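Local structure of uncharacterized protein DUF1470 (Jannaschia sp. CCS1, 3H0N) at residues L16-I21 / E61-L66; D40-L45 / A53-D58; P49-Q54 / P123-I128; L102-D105 / T109-L112; H151-V156 / Q167-A172. The protein is of unproven function but possibly regulates transcription, pairing an ABATE domain with a treble-clef zinc finger. All blocks are in the same frame, centred on the assembly; numbering follows the deposited sequence.

Four contacts build the N-terminal domain and the fifth builds the zinc finger, an example of how a small helical core and a metal-held module share one chain. Contact 1 joins helices 10-22 and 58-78. Contact 2 is nested inside the loop it closes; contact 3 shares helix 49-54 with contact 2, their centres about 9 Å apart, and crosses contact 1 along the chain. Contact 4, the hairpin 101-104/110-113, is nested inside the loop closed by contact 3 and leads into helix 121-138, yet touches none of the others. Contact 5 lies about 35 Å from contact 4, centre to centre, but touches contact 1 through Asn20, Arg155 and Val156, fastening the finger directly to the helical core.

Contact 1. Residues L16-I21 / E61-L66; sequences LDLVNI and EGFVEL
Leu18 of helix 10-22 pushes its branched end between Phe63 and Leu66 of helix 58-78, a helix-to-helix packing in the core of the ABATE fold. With CG anti to the backbone N (chi1 171°), the leucine reaches across the gap between the two backbones, whose nearest CA atoms, those of Leu18 and Phe63, are 7.8 Å apart. The tight part lies around one methyl. Leu18 CD2 touches Leu66 CD2 at 3.8 Å, the two side chains crossing at about a right angle, and the same methyl meets Phe63 CD1 at 4.0 Å, coming to the edge of the ring in its plane and not over a face. Phe63 also packs on Leu41, Leu121 and Val122, and Leu66 on Thr126, so helices 38-44 and 121-138 close in around the same core. The loose side lies on the outer faces of the helices, where Asp17 and Glu61 are exposed and Glu65 pairs with Arg68 of its own helix. Asn20 takes no part in this packing; its OD1 accepts a hydrogen bond from Val156 N of the zinc finger. Within the packed part, the second methyl takes a different partner: Leu18 CD1 rests 3.8 Å from the backbone oxygen Phe63 O.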
# COMPACT_ATOMS: atom_id res chain seq x y z
N LEU A 16 15.43 -4.72 5.31
CA LEU A 16 16.23 -4.74 6.55
C LEU A 16 17.15 -5.93 6.59
O LEU A 16 18.35 -5.80 6.89
CB LEU A 16 15.33 -4.74 7.79
CG LEU A 16 14.45 -3.49 7.95
CD1 LEU A 16 13.31 -3.78 8.96
CD2 LEU A 16 15.23 -2.25 8.39
N ASP A 17 16.60 -7.10 6.31
CA ASP A 17 17.36 -8.34 6.36
C ASP A 17 18.51 -8.36 5.31
O ASP A 17 19.61 -8.80 5.62
CB ASP A 17 16.46 -9.55 6.13
CG ASP A 17 15.57 -9.87 7.32
OD1 ASP A 17 15.77 -9.29 8.39
OD2 ASP A 17 14.71 -10.76 7.12
N LEU A 18 18.21 -7.85 4.12
CA LEU A 18 19.20 -7.85 3.03
C LEU A 18 20.33 -6.90 3.38
O LEU A 18 21.51 -7.24 3.24
CB LEU A 18 18.52 -7.46 1.70
CG LEU A 18 19.50 -7.22 0.56
CD1 LEU A 18 20.37 -8.44 0.23
CD2 LEU A 18 18.68 -6.75 -0.63
N VAL A 19 19.99 -5.71 3.85
CA VAL A 19 21.03 -4.75 4.26
C VAL A 19 21.87 -5.36 5.37
O VAL A 19 23.10 -5.23 5.38
CB VAL A 19 20.37 -3.43 4.68
CG1 VAL A 19 21.33 -2.55 5.53
CG2 VAL A 19 19.84 -2.71 3.41
N ASN A 20 21.24 -6.05 6.34
CA ASN A 20 21.97 -6.55 7.49
C ASN A 20 22.87 -7.72 7.12
O ASN A 20 23.92 -7.91 7.72
CB ASN A 20 21.03 -6.85 8.63
CG ASN A 20 20.60 -5.59 9.36
OD1 ASN A 20 21.33 -4.59 9.33
ND2 ASN A 20 19.44 -5.62 10.00
N ILE A 21 22.51 -8.49 6.10
CA ILE A 21 23.38 -9.53 5.58
C ILE A 21 24.57 -8.92 4.83
O ILE A 21 25.74 -9.23 5.10
CB ILE A 21 22.63 -10.47 4.61
CG1 ILE A 21 21.60 -11.27 5.38
CG2 ILE A 21 23.64 -11.41 3.90
CD1 ILE A 21 20.50 -11.89 4.48
N GLU A 61 25.23 -10.76 -7.33
CA GLU A 61 25.72 -9.39 -7.61
C GLU A 61 24.58 -8.39 -7.58
O GLU A 61 24.71 -7.28 -7.01
CB GLU A 61 26.46 -9.31 -8.94
CG GLU A 61 27.00 -7.92 -9.25
CD GLU A 61 27.82 -7.88 -10.55
OE1 GLU A 61 28.95 -8.42 -10.55
OE2 GLU A 61 27.33 -7.33 -11.57
N GLY A 62 23.42 -8.77 -8.11
CA GLY A 62 22.28 -7.88 -8.11
C GLY A 62 21.77 -7.58 -6.71
O GLY A 62 21.39 -6.44 -6.39
N PHE A 63 21.72 -8.61 -5.85
CA PHE A 63 21.31 -8.39 -4.48
C PHE A 63 22.33 -7.58 -3.66
O PHE A 63 21.93 -6.81 -2.80
CB PHE A 63 20.92 -9.71 -3.81
CG PHE A 63 19.53 -10.13 -4.12
CD1 PHE A 63 18.47 -9.63 -3.39
CD2 PHE A 63 19.26 -10.98 -5.15
CE1 PHE A 63 17.15 -10.02 -3.69
CE2 PHE A 63 17.96 -11.36 -5.44
CZ PHE A 63 16.93 -10.86 -4.69
N VAL A 64 23.62 -7.78 -3.92
CA VAL A 64 24.64 -6.94 -3.26
C VAL A 64 24.45 -5.47 -3.64
O VAL A 64 24.51 -4.59 -2.77
CB VAL A 64 26.07 -7.48 -3.57
CG1 VAL A 64 27.16 -6.44 -3.13
CG2 VAL A 64 26.26 -8.80 -2.84
N GLU A 65 24.20 -5.20 -4.92
CA GLU A 65 23.95 -3.84 -5.36
C GLU A 65 22.67 -3.27 -4.77
O GLU A 65 22.63 -2.11 -4.32
CB GLU A 65 23.92 -3.75 -6.87
CG GLU A 65 23.64 -2.35 -7.44
CD GLU A 65 24.62 -1.21 -7.05
OE1 GLU A 65 25.67 -1.43 -6.39
OE2 GLU A 65 24.31 -0.06 -7.45
N LEU A 66 21.62 -4.08 -4.75
CA LEU A 66 20.35 -3.65 -4.12
C LEU A 66 20.59 -3.29 -2.65
O LEU A 66 20.12 -2.26 -2.18
CB LEU A 66 19.28 -4.74 -4.26
CG LEU A 66 17.95 -4.42 -3.61
CD1 LEU A 66 17.33 -3.11 -4.13
CD2 LEU A 66 16.99 -5.60 -3.82

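Contact 2. Residues D40-L45 / A53-D58; sequences DLHDLL and AQLGDD
Leu55 lays its CD1 methyl over one face of the His42 imidazole, a CH-pi contact at the bend between the short helix 49-54 and helix 58-78 of the ABATE fold. The methyl, Leu55 CD1, stands 4.1 Å from the centroid of the His42 ring and only 12° off the ring normal, so it sits almost squarely above the middle of the ring. His42 holds its CG beside the backbone N (chi1 -80°), which turns the ring to the side of helix 38-44 where Leu55 arrives; the two side chains run antiparallel alongside one another. A water lies in the imidazole plane at the ring edge, 2.8 Å from His42 NE2, and donates a hydrogen bond to the backbone oxygen Leu55 O at 2.6 Å. Were His42 an alanine, the Leu55 methyl would probably lose the ring beneath it and the water its imidazole partner. The leucine is also packed by apolar neighbours, Leu41 and Leu45, which in turn rest on Phe63, linking this half-buried contact to the core. The same methyl serves both: Leu55 CD1 lies 3.9 Å from Leu41 CB and 4.2 Å from Leu45 CD1.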
# COMPACT_ATOMS: atom_id res chain seq x y z
N ASP A 40 22.36 -17.33 1.45
CA ASP A 40 21.78 -16.19 2.13
C ASP A 40 20.50 -15.77 1.42
O ASP A 40 19.51 -15.40 2.06
CB ASP A 40 22.71 -14.97 2.14
CG ASP A 40 24.01 -15.19 2.91
OD1 ASP A 40 23.96 -15.82 3.98
OD2 ASP A 40 25.05 -14.73 2.45
N LEU A 41 20.52 -15.85 0.09
CA LEU A 41 19.32 -15.50 -0.67
C LEU A 41 18.20 -16.52 -0.53
O LEU A 41 17.01 -16.14 -0.44
CB LEU A 41 19.69 -15.27 -2.13
CG LEU A 41 20.77 -14.20 -2.37
CD1 LEU A 41 21.01 -14.08 -3.89
CD2 LEU A 41 20.36 -12.87 -1.75
N HIS A 42 18.53 -17.81 -0.47
CA HIS A 42 17.49 -18.80 -0.22
C HIS A 42 16.75 -18.55 1.10
O HIS A 42 15.52 -18.68 1.17
CB HIS A 42 18.08 -20.21 -0.25
CG HIS A 42 18.26 -20.75 -1.64
ND1 HIS A 42 17.33 -21.56 -2.24
CD2 HIS A 42 19.25 -20.57 -2.55
CE1 HIS A 42 17.75 -21.88 -3.45
NE2 HIS A 42 18.90 -21.28 -3.67
N ASP A 43 17.47 -18.14 2.12
CA ASP A 43 16.84 -17.90 3.40
C ASP A 43 16.15 -16.53 3.42
O ASP A 43 15.06 -16.41 3.99
CB ASP A 43 17.86 -18.00 4.52
CG ASP A 43 17.27 -17.67 5.86
OD1 ASP A 43 16.36 -18.40 6.29
OD2 ASP A 43 17.71 -16.69 6.45
N LEU A 44 16.77 -15.52 2.80
CA LEU A 44 16.17 -14.21 2.68
C LEU A 44 14.78 -14.21 2.03
O LEU A 44 13.85 -13.52 2.49
CB LEU A 44 17.09 -13.28 1.89
CG LEU A 44 16.62 -11.84 1.68
CD1 LEU A 44 16.69 -11.04 3.02
CD2 LEU A 44 17.43 -11.14 0.61
N LEU A 45 14.66 -14.98 0.95
CA LEU A 45 13.46 -14.98 0.12
C LEU A 45 12.59 -16.20 0.36
O LEU A 45 11.73 -16.51 -0.47
CB LEU A 45 13.86 -14.94 -1.36
CG LEU A 45 14.76 -13.75 -1.73
CD1 LEU A 45 15.15 -13.81 -3.22
CD2 LEU A 45 14.13 -12.45 -1.35
N ALA A 53 12.81 -21.10 -6.22
CA ALA A 53 12.93 -22.00 -7.34
C ALA A 53 13.72 -21.47 -8.52
O ALA A 53 14.17 -22.24 -9.35
CB ALA A 53 11.52 -22.41 -7.84
N GLN A 54 13.87 -20.16 -8.63
CA GLN A 54 14.54 -19.51 -9.73
C GLN A 54 15.88 -18.85 -9.38
O GLN A 54 16.54 -18.33 -10.28
CB GLN A 54 13.59 -18.50 -10.38
CG GLN A 54 12.47 -19.21 -11.16
CD GLN A 54 12.90 -19.85 -12.45
OE1 GLN A 54 13.77 -19.30 -13.16
NE2 GLN A 54 12.28 -21.00 -12.79
N LEU A 55 16.31 -18.96 -8.12
CA LEU A 55 17.55 -18.33 -7.72
C LEU A 55 18.77 -19.04 -8.33
O LEU A 55 18.86 -20.26 -8.38
CB LEU A 55 17.68 -18.40 -6.18
CG LEU A 55 17.10 -17.22 -5.43
CD1 LEU A 55 17.03 -17.53 -3.88
CD2 LEU A 55 17.90 -15.95 -5.70
N GLY A 56 19.76 -18.25 -8.73
CA GLY A 56 21.05 -18.73 -9.17
C GLY A 56 22.16 -17.81 -8.67
O GLY A 56 21.89 -16.71 -8.20
N ASP A 57 23.41 -18.26 -8.86
CA ASP A 57 24.56 -17.47 -8.41
C ASP A 57 24.63 -16.14 -9.13
O ASP A 57 25.19 -15.17 -8.62
CB ASP A 57 25.88 -18.21 -8.57
CG ASP A 57 26.09 -19.31 -7.53
OD1 ASP A 57 25.33 -19.42 -6.56
OD2 ASP A 57 27.07 -20.06 -7.69
N ASP A 58 24.03 -16.05 -10.32
CA ASP A 58 23.99 -14.78 -11.06
C ASP A 58 23.21 -13.67 -10.35
O ASP A 58 23.40 -12.49 -10.62
CB ASP A 58 23.44 -14.97 -12.46
CG ASP A 58 22.07 -15.66 -12.48
OD1 ASP A 58 21.95 -16.79 -11.94
OD2 ASP A 58 21.15 -15.09 -13.10
O HOH W 1 19.04 -21.98 -6.38

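Contact 3. Residues P49-Q54 / P123-I128; sequences PASVAQ and PMWTAI
Helix 49-54 and helix 121-138 stand well apart, their closest CA atoms, of Ser51 and Trp125, being 9.4 Å from each other, so the long indole of Trp125 has to reach out to the short serine. The bridge is a single hydrogen bond: Trp125 NE1 donates to Ser51 OG at 2.9 Å, with an N-H...O angle of 162°. The hydroxyl oxygen meets the indole at its edge, 5° out of the ring plane. Ser51 OG is anti to the carbonyl carbon (chi1 -71°), on the side of its helix that faces the indole, and Asp48 OD2 is its second partner, so the buried hydroxyl is held by two hydrogen bonds. Selenomethionine Met124, modelled in two conformers, runs alongside with an extended chain in the one described. Its CE methyl lies 3.5 Å above the indole plane, offset toward the rim, and 3.8 Å from Ser51 OG; Ile128 CD1 lies over the same face, also toward the rim. The Met124 side chain also comes within about 4 Å of the nickel ion bound by His113 and His115. Thus a buried tryptophan-serine hydrogen bond ties the short helix 49-54 onto the helical core of the ABATE domain.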
# COMPACT_ATOMS: atom_id res chain seq x y z
N PRO A 49 8.26 -19.16 -2.58
CA PRO A 49 8.80 -20.36 -3.21
C PRO A 49 9.16 -20.18 -4.68
O PRO A 49 10.08 -20.83 -5.19
CB PRO A 49 7.68 -21.38 -3.07
CG PRO A 49 6.92 -20.93 -1.88
CD PRO A 49 7.05 -19.45 -1.78
N ALA A 50 8.45 -19.30 -5.39
CA ALA A 50 8.75 -19.06 -6.80
C ALA A 50 10.14 -18.42 -7.01
O ALA A 50 10.90 -18.83 -7.89
CB ALA A 50 7.62 -18.20 -7.48
N SER A 51 10.46 -17.44 -6.19
CA SER A 51 11.80 -16.85 -6.18
C SER A 51 12.85 -17.89 -5.86
O SER A 51 13.85 -18.01 -6.56
CB SER A 51 11.88 -15.71 -5.17
OG SER A 51 11.15 -14.58 -5.61
N VAL A 52 12.63 -18.66 -4.81
CA VAL A 52 13.61 -19.66 -4.40
C VAL A 52 13.86 -20.70 -5.52
O VAL A 52 15.00 -21.10 -5.76
CB VAL A 52 13.15 -20.36 -3.09
CG1 VAL A 52 14.03 -21.57 -2.75
CG2 VAL A 52 13.12 -19.31 -1.92
N ALA A 53 12.81 -21.10 -6.22
CA ALA A 53 12.93 -22.00 -7.34
C ALA A 53 13.72 -21.47 -8.52
O ALA A 53 14.17 -22.24 -9.35
CB ALA A 53 11.52 -22.41 -7.84
N GLN A 54 13.87 -20.16 -8.63
CA GLN A 54 14.54 -19.51 -9.73
C GLN A 54 15.88 -18.85 -9.38
O GLN A 54 16.54 -18.33 -10.28
CB GLN A 54 13.59 -18.50 -10.38
CG GLN A 54 12.47 -19.21 -11.16
CD GLN A 54 12.90 -19.85 -12.45
OE1 GLN A 54 13.77 -19.30 -13.16
NE2 GLN A 54 12.28 -21.00 -12.79
N PRO A 123 14.94 -7.27 -10.49
CA PRO A 123 14.00 -6.14 -10.62
C PRO A 123 12.75 -6.25 -9.76
O PRO A 123 12.31 -5.26 -9.19
CB PRO A 123 13.67 -6.16 -12.11
CG PRO A 123 14.92 -6.65 -12.74
CD PRO A 123 15.38 -7.76 -11.82
N MSE A 124 12.19 -7.46 -9.64
CA MSE A 124 11.02 -7.67 -8.78
C MSE A 124 11.32 -7.29 -7.33
O MSE A 124 10.55 -6.56 -6.70
CB MSE A 124 10.53 -9.13 -8.83
CG MSE A 124 9.64 -9.56 -7.66
SE MSE A 124 9.38 -11.50 -7.76
CE MSE A 124 8.49 -11.85 -6.09
N TRP A 125 12.41 -7.84 -6.80
CA TRP A 125 12.76 -7.58 -5.39
C TRP A 125 13.17 -6.14 -5.17
O TRP A 125 12.86 -5.59 -4.12
CB TRP A 125 13.77 -8.62 -4.88
CG TRP A 125 13.06 -9.91 -4.59
CD1 TRP A 125 13.04 -11.02 -5.35
CD2 TRP A 125 12.15 -10.12 -3.51
NE1 TRP A 125 12.19 -11.96 -4.78
CE2 TRP A 125 11.63 -11.42 -3.65
CE3 TRP A 125 11.74 -9.34 -2.43
CZ2 TRP A 125 10.69 -11.96 -2.75
CZ3 TRP A 125 10.82 -9.88 -1.55
CH2 TRP A 125 10.31 -11.15 -1.71
N THR A 126 13.76 -5.49 -6.16
CA THR A 126 14.04 -4.07 -6.09
C THR A 126 12.75 -3.29 -5.94
O THR A 126 12.65 -2.41 -5.07
CB THR A 126 14.84 -3.59 -7.31
OG1 THR A 126 16.07 -4.31 -7.36
CG2 THR A 126 15.14 -2.10 -7.17
N ALA A 127 11.74 -3.58 -6.75
CA ALA A 127 10.46 -2.89 -6.65
C ALA A 127 9.76 -3.15 -5.34
O ALA A 127 9.16 -2.22 -4.76
CB ALA A 127 9.55 -3.32 -7.84
N ILE A 128 9.77 -4.40 -4.88
CA ILE A 128 9.11 -4.75 -3.63
C ILE A 128 9.75 -4.00 -2.47
O ILE A 128 9.06 -3.42 -1.61
CB ILE A 128 9.19 -6.26 -3.39
CG1 ILE A 128 8.29 -7.01 -4.42
CG2 ILE A 128 8.69 -6.64 -1.99
CD1 ILE A 128 8.51 -8.53 -4.43

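Contact 4. Residues L102-D105 / T109-L112; sequences LAQD and TWRL
Trp110 keeps CG beside its backbone N (chi1 -73°) and Gln104 keeps CG anti to its own (chi1 -167°), bringing glutamine and indole together on one face of a beta hairpin. In the conformer described, Gln104 CB makes a CH-pi contact 3.9 Å from the centroid of the six-membered Trp110 ring, almost exactly above its centre, and the amide appears stacked on the indole, 26° from parallel. Gln104 NE2 bonds to Gly108 O. Leu102 CD2 packs 4.1 Å from Leu112 CD1 on the same face, where both leucines touch Ala134 of the second subunit, placing the hairpin in the dimer contact. Ala103 and Arg111 form an antiparallel hydrogen-bonded pair, Ala103 N to Arg111 O at 3.0 Å and Arg111 N to Ala103 O at 2.9 Å. A serine in place of Trp110 would probably leave Gln104 without a stacking surface and open a gap beside Val82 of the second subunit. On the other face, Arg111 NE makes a salt bridge to Asp105 OD2 at 2.9 Å, in the guanidinium plane but from above the carboxylate plane. A water also joins Asp105 OD2 to Arg111 NH2; both links probably stabilise the two charges at the hairpin's turn.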
# COMPACT_ATOMS: atom_id res chain seq x y z
N LEU A 102 -2.91 -8.18 -8.57
CA LEU A 102 -3.55 -9.16 -7.72
C LEU A 102 -3.34 -10.56 -8.24
O LEU A 102 -3.47 -10.81 -9.44
CB LEU A 102 -5.05 -8.88 -7.63
CG LEU A 102 -5.49 -7.63 -6.88
CD1 LEU A 102 -6.89 -7.22 -7.33
CD2 LEU A 102 -5.41 -7.87 -5.37
N ALA A 103 -3.09 -11.49 -7.32
CA ALA A 103 -3.03 -12.91 -7.69
C ALA A 103 -3.40 -13.76 -6.50
O ALA A 103 -3.30 -13.31 -5.36
CB ALA A 103 -1.62 -13.28 -8.19
N GLN A 104 -3.81 -14.99 -6.76
CA GLN A 104 -4.25 -15.87 -5.70
C GLN A 104 -3.16 -16.91 -5.38
O GLN A 104 -2.74 -17.64 -6.32
CB GLN A 104 -5.52 -16.53 -6.21
CG GLN A 104 -6.28 -17.23 -5.18
CD GLN A 104 -7.55 -17.81 -5.77
OE1 GLN A 104 -7.56 -18.26 -6.92
NE2 GLN A 104 -8.63 -17.79 -5.00
N ASP A 105 -2.71 -16.97 -4.11
CA ASP A 105 -1.74 -17.94 -3.63
C ASP A 105 -2.33 -19.33 -3.84
O ASP A 105 -3.53 -19.49 -3.95
CB ASP A 105 -1.48 -17.75 -2.13
CG ASP A 105 -0.63 -16.55 -1.82
OD1 ASP A 105 0.03 -15.96 -2.71
OD2 ASP A 105 -0.52 -16.23 -0.62
N THR A 109 -5.60 -17.63 -1.06
CA THR A 109 -5.53 -16.28 -0.50
C THR A 109 -5.14 -15.26 -1.59
O THR A 109 -4.09 -15.40 -2.25
CB THR A 109 -4.49 -16.18 0.63
OG1 THR A 109 -4.76 -17.22 1.60
CG2 THR A 109 -4.53 -14.81 1.33
N TRP A 110 -5.97 -14.23 -1.78
CA TRP A 110 -5.66 -13.16 -2.70
C TRP A 110 -4.65 -12.21 -2.08
O TRP A 110 -4.75 -11.84 -0.89
CB TRP A 110 -6.92 -12.36 -3.03
CG TRP A 110 -7.82 -13.08 -3.90
CD1 TRP A 110 -8.90 -13.86 -3.53
CD2 TRP A 110 -7.75 -13.17 -5.33
NE1 TRP A 110 -9.49 -14.40 -4.63
CE2 TRP A 110 -8.82 -14.00 -5.75
CE3 TRP A 110 -6.88 -12.64 -6.29
CZ2 TRP A 110 -9.02 -14.30 -7.09
CZ3 TRP A 110 -7.10 -12.94 -7.62
CH2 TRP A 110 -8.16 -13.76 -8.01
N ARG A 111 -3.66 -11.81 -2.87
CA ARG A 111 -2.58 -10.91 -2.46
C ARG A 111 -2.40 -9.83 -3.48
O ARG A 111 -2.52 -10.09 -4.68
CB ARG A 111 -1.25 -11.64 -2.32
CG ARG A 111 -1.24 -12.90 -1.49
CD ARG A 111 -1.22 -12.54 -0.08
NE ARG A 111 -1.06 -13.73 0.76
CZ ARG A 111 -1.22 -13.69 2.08
NH1 ARG A 111 -1.51 -12.55 2.69
NH2 ARG A 111 -1.10 -14.81 2.79
N LEU A 112 -2.07 -8.63 -3.02
CA LEU A 112 -1.62 -7.55 -3.91
C LEU A 112 -0.11 -7.60 -3.99
O LEU A 112 0.58 -7.39 -2.98
CB LEU A 112 -2.06 -6.18 -3.42
CG LEU A 112 -1.75 -5.00 -4.36
CD1 LEU A 112 -2.34 -5.16 -5.79
CD2 LEU A 112 -2.17 -3.68 -3.74
O HOH W 2 -0.99 -17.66 1.62

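Contact 5. Residues H151-V156 / Q167-A172; sequences HRCDRV and QYCSLA. With ZN (zinc ion), chain B; NA (sodium ion), chain D.
Cys153 and Cys169 meet through a zinc ion: Cys153 SG and Cys169 SG each bind the zinc at 2.3 Å. The two sulfurs, Cys153 SG and Cys169 SG, are 3.8 Å apart, and Cys148 and Cys173 complete the four-cysteine site. The two ligands arrive by different torsions: Cys153 SG is anti to the backbone N (chi1 -171°), whereas Cys169 SG lies between the backbone N and the carbonyl carbon (chi1 69°). A second metal, a sodium ion, sits on the backbone of the same loop, bound by Cys153 O at 2.3 Å, by waters, and by the carbonyl oxygens of Cys148 and Ala150.

Among the hydrogen bonds, Arg155 N points at Cys153 SG in a weak bond of 3.7 Å, which probably tempers the charge on the sulfur. A water donates to both Val156 O and Cys169 O, 2.9 Å from each, and so joins the two segments away from the zinc. Ser170 N-caps helix 171-180, its OG taking the backbone N of Cys173, and so probably helps to position Cys173.

The salt bridge lies within residues 151-156: Arg155 NH2 meets Asp154 OD1 at 2.8 Å, on the syn side of the carboxylate. Other guanidinium nitrogens bond to the backbone oxygens of Asn20, Thr23 and Ser26, fastening the finger to the N-terminal domain. Packing adds Arg155 CB, which rests beside Cys169 SG.

A zinc held by two cysteines from the loop of a hairpin, one just before a helix and one in its first turn is the signature of the treble-clef zinc finger, here of the CGNR family.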
# COMPACT_ATOMS: atom_id res chain seq x y z
N HIS A 151 27.90 -1.27 20.97
CA HIS A 151 29.29 -1.16 20.54
C HIS A 151 29.59 -2.14 19.43
O HIS A 151 29.26 -3.36 19.49
CB HIS A 151 30.20 -1.41 21.75
CG HIS A 151 31.68 -1.44 21.44
ND1 HIS A 151 32.38 -0.30 21.15
CD2 HIS A 151 32.57 -2.46 21.41
CE1 HIS A 151 33.65 -0.62 20.97
NE2 HIS A 151 33.80 -1.92 21.12
N ARG A 152 30.27 -1.64 18.39
CA ARG A 152 30.58 -2.46 17.22
C ARG A 152 29.36 -3.23 16.71
O ARG A 152 29.39 -4.45 16.43
CB ARG A 152 31.79 -3.37 17.46
CG ARG A 152 33.06 -2.62 17.52
CD ARG A 152 34.25 -3.54 17.64
NE ARG A 152 35.45 -2.75 17.68
CZ ARG A 152 36.68 -3.23 17.70
NH1 ARG A 152 36.89 -4.53 17.71
NH2 ARG A 152 37.69 -2.38 17.69
N CYS A 153 28.27 -2.48 16.56
CA CYS A 153 27.15 -2.95 15.76
C CYS A 153 26.57 -1.80 15.00
O CYS A 153 26.11 -0.85 15.64
CB CYS A 153 26.09 -3.59 16.61
SG CYS A 153 24.82 -4.42 15.60
N ASP A 154 26.60 -1.85 13.68
CA ASP A 154 25.87 -0.85 12.87
C ASP A 154 24.78 -1.44 12.01
O ASP A 154 24.39 -0.88 10.98
CB ASP A 154 26.82 0.03 12.08
CG ASP A 154 27.49 -0.68 10.95
OD1 ASP A 154 27.47 -1.90 10.84
OD2 ASP A 154 28.08 0.05 10.13
N ARG A 155 24.22 -2.53 12.49
CA ARG A 155 23.06 -3.10 11.83
C ARG A 155 21.87 -2.16 11.98
O ARG A 155 21.74 -1.40 12.94
CB ARG A 155 22.73 -4.48 12.38
CG ARG A 155 23.81 -5.52 12.24
CD ARG A 155 24.29 -5.76 10.84
NE ARG A 155 25.35 -4.86 10.45
CZ ARG A 155 25.86 -4.78 9.21
NH1 ARG A 155 25.43 -5.56 8.23
NH2 ARG A 155 26.85 -3.93 8.94
N VAL A 156 20.99 -2.25 10.99
CA VAL A 156 19.79 -1.40 10.93
C VAL A 156 18.59 -2.14 11.52
O VAL A 156 18.54 -3.36 11.60
CB VAL A 156 19.47 -0.94 9.48
CG1 VAL A 156 20.64 -0.15 8.90
CG2 VAL A 156 19.05 -2.07 8.58
N GLN A 167 16.39 0.95 20.88
CA GLN A 167 17.76 1.44 20.70
C GLN A 167 18.66 0.45 19.99
O GLN A 167 19.71 0.83 19.48
CB GLN A 167 18.39 1.78 22.08
CG GLN A 167 17.66 2.92 22.80
CD GLN A 167 18.20 3.25 24.21
OE1 GLN A 167 18.74 2.40 24.92
NE2 GLN A 167 18.03 4.50 24.60
N TYR A 168 18.30 -0.84 20.01
CA TYR A 168 19.16 -1.93 19.60
C TYR A 168 18.51 -2.75 18.53
O TYR A 168 17.27 -2.92 18.51
CB TYR A 168 19.59 -2.81 20.81
CG TYR A 168 20.28 -1.99 21.91
CD1 TYR A 168 21.52 -1.43 21.70
CD2 TYR A 168 19.66 -1.70 23.10
CE1 TYR A 168 22.11 -0.65 22.65
CE2 TYR A 168 20.26 -0.90 24.06
CZ TYR A 168 21.47 -0.39 23.83
OH TYR A 168 22.12 0.43 24.74
N CYS A 169 19.33 -3.34 17.67
CA CYS A 169 18.85 -4.01 16.46
C CYS A 169 18.23 -5.36 16.73
O CYS A 169 17.58 -5.92 15.85
CB CYS A 169 19.98 -4.24 15.45
SG CYS A 169 21.23 -5.46 15.98
N SER A 170 18.45 -5.91 17.93
CA SER A 170 18.19 -7.30 18.21
C SER A 170 18.17 -7.58 19.66
O SER A 170 18.74 -6.85 20.46
CB SER A 170 19.25 -8.18 17.59
OG SER A 170 20.52 -7.93 18.09
N LEU A 171 17.55 -8.70 20.00
CA LEU A 171 17.62 -9.18 21.37
C LEU A 171 19.07 -9.49 21.74
O LEU A 171 19.50 -9.26 22.87
CB LEU A 171 16.70 -10.40 21.52
CG LEU A 171 16.65 -11.04 22.89
CD1 LEU A 171 16.24 -10.07 23.96
CD2 LEU A 171 15.70 -12.28 22.82
N ALA A 172 19.87 -9.93 20.78
CA ALA A 172 21.25 -10.23 21.02
C ALA A 172 21.99 -9.00 21.56
O ALA A 172 22.65 -9.04 22.58
CB ALA A 172 21.91 -10.78 19.72
ZN ZN B . 23.06 -4.56 17.12
NA NA D . 26.44 0.83 17.17
O HOH W 3 28.72 0.71 16.48
O HOH W 4 17.18 -5.45 13.06
O HOH W 5 26.92 2.44 14.99
O HOH W 6 26.88 2.66 18.54